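Local coordinates for protein polyporopepsin (PDB 1WKR) that cleaves peptide bonds as a pepsin-family aspartic endopeptidase of broad specificity that clots milk, at residues E314-V319 with L327-T332. Sequence-based numbering, arbitrary orientation.
Sequences ERFYSV and LGLATT
L329 reaches across to F316 on one face of a two-stranded antiparallel ladder. Its CB lies 4.0 Å from Y317 O. With CG anti to the backbone N (chi1 -151°), the side chain leans over the facing strand, and CG sits as near to F316 CB as to that same carbonyl oxygen. Of the two methyls, CD1 lies 3.5 Å from Y317 O, packs against F316 CB and approaches S318 CB, while CD2 comes obliquely to the ring at F316 CG, 4.1 Å away. Cutting L329 back to alanine is likely to leave F316 CB and the near part of its ring without this packing, opening a gap between the strands and F312, which touches both side chains. A330 O lies in the plane of the F316 ring at its edge, 3.6 Å from CD1, and accepts a hydrogen bond from Y317 N at 2.8 Å. A330 N returns a bond to Y317 O, and V319 and G328 form a second hydrogen-bonded pair. On the other face Y317 CB meets A330 CB, while the Y317 hydroxyl hydrogen-bonds D166 N. Past the ladder, T332 CG2 packs 3.5 Å from Y317 N, and a water links T332 OG1, which also hydrogen-bonds F334 N, to E314 O. Strands 316-321 and 326-331 thus form a β-hairpin, flanked by strands 142-146 and 175-178, within the interdomain β-sheet characteristic of pepsin-like proteases, which underlies the catalytic aspartates.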
loop_
_atom_site.group_PDB
_atom_site.type_symbol
_atom_site.label_atom_id
_atom_site.label_comp_id
_atom_site.label_asym_id
_atom_site.label_seq_id
_atom_site.Cartn_x
_atom_site.Cartn_y
_atom_site.Cartn_z
ATOM N N GLU A 314 3.583 5.271 6.587
ATOM C CA GLU A 314 3.811 6.667 6.895
ATOM C C GLU A 314 4.998 6.884 7.832
ATOM O O GLU A 314 5.509 7.996 7.945
ATOM C CB GLU A 314 2.556 7.320 7.474
ATOM C CG GLU A 314 1.461 7.598 6.460
ATOM C CD GLU A 314 0.181 8.076 7.078
ATOM O OE1 GLU A 314 -0.220 7.474 8.108
ATOM O OE2 GLU A 314 -0.451 9.001 6.581
ATOM N N ARG A 315 5.414 5.817 8.518
ATOM C CA ARG A 315 6.510 5.872 9.486
ATOM C C ARG A 315 7.766 5.153 9.035
ATOM O O ARG A 315 8.784 5.262 9.734
ATOM C CB ARG A 315 6.033 5.327 10.815
ATOM C CG ARG A 315 4.838 6.053 11.424
ATOM C CD ARG A 315 5.139 7.480 11.798
ATOM N NE ARG A 315 3.979 8.238 12.323
ATOM C CZ ARG A 315 4.009 8.929 13.429
ATOM N NH1 ARG A 315 5.003 8.899 14.326
ATOM N NH2 ARG A 315 2.913 9.675 13.737
ATOM N N PHE A 316 7.750 4.410 7.926
ATOM C CA PHE A 316 8.897 3.627 7.463
ATOM C C PHE A 316 9.022 3.731 5.995
ATOM O O PHE A 316 8.028 3.573 5.242
ATOM C CB PHE A 316 8.752 2.167 7.906
ATOM C CG PHE A 316 8.698 2.032 9.420
ATOM C CD1 PHE A 316 9.866 2.144 10.165
ATOM C CD2 PHE A 316 7.500 1.837 10.080
ATOM C CE1 PHE A 316 9.840 2.099 11.517
ATOM C CE2 PHE A 316 7.498 1.776 11.477
ATOM C CZ PHE A 316 8.647 1.924 12.164
ATOM N N TYR A 317 10.225 3.914 5.499
ATOM C CA TYR A 317 10.528 3.892 4.059
ATOM C C TYR A 317 10.527 2.431 3.595
ATOM O O TYR A 317 11.052 1.568 4.326
ATOM C CB TYR A 317 11.916 4.496 3.828
ATOM C CG TYR A 317 12.288 4.707 2.381
ATOM C CD1 TYR A 317 11.568 5.600 1.582
ATOM C CD2 TYR A 317 13.393 4.081 1.809
ATOM C CE1 TYR A 317 11.922 5.868 0.263
ATOM C CE2 TYR A 317 13.778 4.392 0.505
ATOM C CZ TYR A 317 13.055 5.249 -0.231
ATOM O OH TYR A 317 13.447 5.563 -1.552
ATOM N N SER A 318 9.990 2.147 2.424
ATOM C CA SER A 318 9.882 0.715 1.971
ATOM C C SER A 318 10.413 0.570 0.582
ATOM O O SER A 318 10.275 1.414 -0.290
ATOM C CB SER A 318 8.433 0.250 2.109
ATOM O OG SER A 318 7.492 1.065 1.415
ATOM N N VAL A 319 11.061 -0.591 0.378
ATOM C CA VAL A 319 11.741 -0.925 -0.878
ATOM C C VAL A 319 11.197 -2.281 -1.375
ATOM O O VAL A 319 11.308 -3.266 -0.695
ATOM C CB VAL A 319 13.260 -0.970 -0.717
ATOM C CG1 VAL A 319 13.907 -1.253 -2.090
ATOM C CG2 VAL A 319 13.797 0.349 -0.102
ATOM N N LEU A 327 12.266 -7.375 0.341
ATOM C CA LEU A 327 11.629 -6.138 0.780
ATOM C C LEU A 327 12.528 -5.483 1.793
ATOM O O LEU A 327 13.050 -6.137 2.692
ATOM C CB LEU A 327 10.251 -6.495 1.395
ATOM C CG LEU A 327 9.499 -5.229 1.833
ATOM C CD1 LEU A 327 8.053 -5.233 1.312
ATOM C CD2 LEU A 327 9.646 -4.875 3.270
ATOM N N GLY A 328 12.734 -4.175 1.604
ATOM C CA GLY A 328 13.527 -3.392 2.545
ATOM C C GLY A 328 12.706 -2.386 3.317
ATOM O O GLY A 328 11.683 -1.860 2.832
ATOM N N LEU A 329 13.121 -2.124 4.553
ATOM C CA LEU A 329 12.488 -1.123 5.415
ATOM C C LEU A 329 13.545 -0.318 6.116
ATOM O O LEU A 329 14.633 -0.839 6.477
ATOM C CB LEU A 329 11.576 -1.794 6.456
ATOM C CG LEU A 329 10.458 -1.126 6.965
ATOM C CD1 LEU A 329 9.288 -0.975 5.918
ATOM C CD2 LEU A 329 9.831 -1.737 8.222
ATOM N N ALA A 330 13.226 0.956 6.354
ATOM C CA ALA A 330 14.110 1.875 7.109
ATOM C C ALA A 330 13.250 2.840 7.863
ATOM O O ALA A 330 12.086 3.170 7.485
ATOM C CB ALA A 330 15.059 2.637 6.186
ATOM N N THR A 331 13.766 3.347 8.995
ATOM C CA THR A 331 13.221 4.508 9.668
ATOM C C THR A 331 13.298 5.735 8.777
ATOM O O THR A 331 13.987 5.748 7.768
ATOM C CB THR A 331 13.941 4.763 10.999
ATOM O OG1 THR A 331 15.372 4.878 10.746
ATOM C CG2 THR A 331 13.763 3.609 12.028
ATOM N N THR A 332 12.587 6.769 9.197
ATOM C CA THR A 332 12.609 8.080 8.514
ATOM C C THR A 332 12.662 9.163 9.597
ATOM O O THR A 332 12.475 8.903 10.800
ATOM C CB THR A 332 11.382 8.276 7.619
ATOM O OG1 THR A 332 10.277 8.671 8.473
ATOM C CG2 THR A 332 10.975 7.003 6.885
HETATM O O HOH W 1 7.929 8.867 7.080
#